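Local coordinates for halohydrin dehalogenase (Rhizobium radiobacter, PDB 4IY1), which probably catalyses the cofactor-independent dehalogenation of vicinal halohydrins to epoxides, and their ring opening by nucleophiles such as cyanide, at residues A200-L208 / L239-E247. The protein carries 37 engineered substitutions. Numbering follows the deposited sequence.
Sequences AWVRKYTAL and LAGGFPVVE. Engineered in segment 200-208: Trp-201 (natural residue His), Arg-203 (natural residue Lys), Tyr-205 (natural residue Val). Engineered in segment 239-247: Val-245 (natural residue Met), Val-246 (natural residue Ile).
The carbonyl O of Gly-241 is gripped by two successive backbone amides: Leu-208 N reaches it at 3.1 Å, in the carbonyl plane, while the bond from Ala-207 N is weak. Gly-241 and Gly-242 form the centre of a type I' turn from Ala-240 to Phe-243, closed by Phe-243 N on Ala-240 O; a side chain on Gly-242 would run into Ala-207 CB. Just beyond the turn, the backbone N of the engineered Val-245 makes a weak, bent bond of 2.7 Å to Tyr-205 O, which also receives the CA-H of Pro-244. A water donates to both Lys-204 O and Val-245 O, extending the link to the last helical turn. Phe-243, its CG swung opposite the backbone N (chi1 -180°), brings CE2 to 3.7 Å from both Tyr-205 CB and Trp-201 CH2, its ring oblique to the six-membered ring of Trp-201, planes at 37°. Replacing Phe-243 with an alanine would probably open a gap beside these two engineered residues and deprive Trp-139 of the ring it meets here. Tyr-205 OH bonds to Tyr-205 of a second subunit, and Lys-161 of a third holds the carbonyls of Gly-242 and Pro-244. The contact thus fastens the end of helix 196-205 to the loop after strand 236-239, the last strand of the Rossmann-type sheet of the short-chain dehydrogenase/reductase fold, at a tetramer interface.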
loop_
_atom_site.group_PDB
_atom_site.type_symbol
_atom_site.label_atom_id
_atom_site.label_comp_id
_atom_site.label_asym_id
_atom_site.label_seq_id
_atom_site.Cartn_x
_atom_site.Cartn_y
_atom_site.Cartn_z
ATOM N N ALA B 200 10.474 -25.864 8.800
ATOM C CA ALA B 200 10.091 -25.183 10.024
ATOM C C ALA B 200 9.938 -23.686 9.756
ATOM O O ALA B 200 9.105 -23.021 10.364
ATOM C CB ALA B 200 11.113 -25.436 11.126
ATOM N N TRP B 201 10.788 -23.159 8.880
ATOM C CA TRP B 201 10.740 -21.756 8.487
ATOM C C TRP B 201 9.429 -21.432 7.793
ATOM O O TRP B 201 8.783 -20.429 8.112
ATOM C CB TRP B 201 11.929 -21.432 7.586
ATOM C CG TRP B 201 12.102 -19.972 7.291
ATOM C CD1 TRP B 201 12.864 -19.037 8.004
ATOM C CD2 TRP B 201 11.554 -19.236 6.150
ATOM N NE1 TRP B 201 12.826 -17.807 7.381
ATOM C CE2 TRP B 201 12.019 -17.853 6.289
ATOM C CE3 TRP B 201 10.717 -19.567 5.087
ATOM C CZ2 TRP B 201 11.641 -16.861 5.403
ATOM C CZ3 TRP B 201 10.353 -18.561 4.184
ATOM C CH2 TRP B 201 10.784 -17.235 4.352
ATOM N N VAL B 202 8.976 -22.330 6.922
ATOM C CA VAL B 202 7.746 -22.113 6.188
ATOM C C VAL B 202 6.547 -22.097 7.130
ATOM O O VAL B 202 5.755 -21.130 7.144
ATOM C CB VAL B 202 7.560 -23.142 5.062
ATOM C CG1 VAL B 202 6.145 -23.068 4.498
ATOM C CG2 VAL B 202 8.589 -22.913 3.958
ATOM N N ARG B 203 6.522 -23.069 8.038
ATOM C CA ARG B 203 5.448 -23.198 9.004
ATOM C C ARG B 203 5.435 -22.039 9.981
ATOM O O ARG B 203 4.382 -21.649 10.471
ATOM C CB ARG B 203 5.525 -24.544 9.744
ATOM C CG ARG B 203 5.579 -25.747 8.806
ATOM C CD ARG B 203 5.468 -27.073 9.547
ATOM N NE ARG B 203 4.074 -27.446 9.754
ATOM C CZ ARG B 203 3.384 -27.194 10.861
ATOM N NH1 ARG B 203 3.964 -26.580 11.885
ATOM N NH2 ARG B 203 2.111 -27.561 10.945
ATOM N N LYS B 204 6.599 -21.457 10.220
ATOM C CA LYS B 204 6.707 -20.304 11.085
ATOM C C LYS B 204 6.139 -19.004 10.467
ATOM O O LYS B 204 5.448 -18.249 11.136
ATOM C CB LYS B 204 8.152 -20.093 11.484
ATOM C CG LYS B 204 8.328 -19.169 12.671
ATOM C CD LYS B 204 9.771 -19.206 13.122
ATOM C CE LYS B 204 10.014 -18.279 14.298
ATOM N NZ LYS B 204 11.467 -18.283 14.635
ATOM N N TYR B 205 6.507 -18.708 9.226
ATOM C CA TYR B 205 6.371 -17.341 8.713
ATOM C C TYR B 205 5.208 -17.154 7.720
ATOM O O TYR B 205 4.769 -16.022 7.465
ATOM C CB TYR B 205 7.696 -16.850 8.130
ATOM C CG TYR B 205 8.726 -16.505 9.184
ATOM C CD1 TYR B 205 8.501 -15.473 10.074
ATOM C CD2 TYR B 205 9.892 -17.250 9.324
ATOM C CE1 TYR B 205 9.419 -15.155 11.053
ATOM C CE2 TYR B 205 10.804 -16.972 10.332
ATOM C CZ TYR B 205 10.570 -15.908 11.186
ATOM O OH TYR B 205 11.473 -15.562 12.169
ATOM N N THR B 206 4.740 -18.259 7.141
ATOM C CA THR B 206 3.522 -18.260 6.341
ATOM C C THR B 206 2.281 -18.580 7.174
ATOM O O THR B 206 2.364 -19.291 8.186
ATOM C CB THR B 206 3.632 -19.161 5.088
ATOM O OG1 THR B 206 3.283 -20.509 5.416
ATOM C CG2 THR B 206 5.051 -19.132 4.525
ATOM N N ALA B 207 1.157 -17.954 6.826
ATOM C CA ALA B 207 -0.097 -18.141 7.580
ATOM C C ALA B 207 -0.663 -19.526 7.339
ATOM O O ALA B 207 -1.181 -20.146 8.246
ATOM C CB ALA B 207 -1.152 -17.074 7.210
ATOM N N LEU B 208 -0.649 -19.978 6.090
ATOM C CA LEU B 208 -1.194 -21.278 5.774
ATOM C C LEU B 208 -0.175 -22.401 6.122
ATOM O O LEU B 208 -0.466 -23.564 5.946
ATOM C CB LEU B 208 -1.582 -21.363 4.289
ATOM C CG LEU B 208 -2.879 -20.702 3.792
ATOM C CD1 LEU B 208 -2.849 -20.653 2.278
ATOM C CD2 LEU B 208 -4.140 -21.420 4.257
ATOM N N LEU B 239 0.528 -13.592 -3.878
ATOM C CA LEU B 239 0.378 -15.063 -3.799
ATOM C C LEU B 239 1.426 -15.620 -2.851
ATOM O O LEU B 239 2.461 -16.136 -3.289
ATOM C CB LEU B 239 0.672 -15.673 -5.179
ATOM C CG LEU B 239 -0.238 -16.671 -5.896
ATOM C CD1 LEU B 239 0.511 -17.466 -6.959
ATOM C CD2 LEU B 239 -1.077 -17.565 -5.007
ATOM N N ALA B 240 1.229 -15.432 -1.558
ATOM C CA ALA B 240 2.286 -15.747 -0.602
ATOM C C ALA B 240 1.736 -16.456 0.661
ATOM O O ALA B 240 2.366 -16.412 1.718
ATOM C CB ALA B 240 3.052 -14.467 -0.215
ATOM N N GLY B 241 0.541 -17.042 0.556
ATOM C CA GLY B 241 -0.068 -17.809 1.666
ATOM C C GLY B 241 -0.109 -17.085 3.006
ATOM O O GLY B 241 -0.080 -17.728 4.061
ATOM N N GLY B 242 -0.136 -15.748 2.974
ATOM C CA GLY B 242 -0.254 -14.922 4.185
ATOM C C GLY B 242 1.087 -14.537 4.775
ATOM O O GLY B 242 1.160 -13.931 5.849
ATOM N N PHE B 243 2.166 -14.857 4.075
ATOM C CA PHE B 243 3.488 -14.359 4.477
ATOM C C PHE B 243 3.499 -12.834 4.398
ATOM O O PHE B 243 2.829 -12.272 3.543
ATOM C CB PHE B 243 4.573 -14.948 3.561
ATOM C CG PHE B 243 5.960 -14.500 3.895
ATOM C CD1 PHE B 243 6.511 -13.378 3.277
ATOM C CD2 PHE B 243 6.751 -15.232 4.771
ATOM C CE1 PHE B 243 7.813 -12.990 3.537
ATOM C CE2 PHE B 243 8.046 -14.834 5.060
ATOM C CZ PHE B 243 8.585 -13.715 4.429
ATOM N N PRO B 244 4.211 -12.158 5.317
ATOM C CA PRO B 244 4.826 -12.712 6.515
ATOM C C PRO B 244 3.886 -12.741 7.718
ATOM O O PRO B 244 2.999 -11.892 7.851
ATOM C CB PRO B 244 5.978 -11.734 6.797
ATOM C CG PRO B 244 5.562 -10.445 6.154
ATOM C CD PRO B 244 4.364 -10.698 5.262
ATOM N N VAL B 245 4.165 -13.664 8.632
ATOM C CA VAL B 245 3.475 -13.764 9.903
ATOM C C VAL B 245 4.552 -13.769 10.980
ATOM O O VAL B 245 5.499 -14.562 10.906
ATOM C CB VAL B 245 2.608 -15.056 9.916
ATOM C CG1 VAL B 245 2.902 -15.955 11.099
ATOM C CG2 VAL B 245 1.137 -14.728 9.814
ATOM N N VAL B 246 4.538 -12.751 11.836
ATOM C CA VAL B 246 5.437 -12.721 12.987
ATOM C C VAL B 246 4.668 -13.046 14.251
ATOM O O VAL B 246 3.454 -12.828 14.331
ATOM C CB VAL B 246 6.161 -11.365 13.184
ATOM C CG1 VAL B 246 6.683 -10.806 11.871
ATOM C CG2 VAL B 246 5.255 -10.369 13.874
ATOM N N GLU B 247 5.386 -13.546 15.248
ATOM C CA GLU B 247 4.756 -14.065 16.445
ATOM C C GLU B 247 4.470 -12.958 17.442
ATOM O O GLU B 247 5.058 -11.867 17.372
ATOM C CB GLU B 247 5.606 -15.166 17.083
ATOM C CG GLU B 247 4.792 -16.335 17.634
ATOM C CD GLU B 247 3.539 -16.639 16.815
ATOM O OE1 GLU B 247 2.490 -15.972 17.025
ATOM O OE2 GLU B 247 3.584 -17.586 15.998
HETATM O O HOH W 1 5.834 -16.390 12.974
#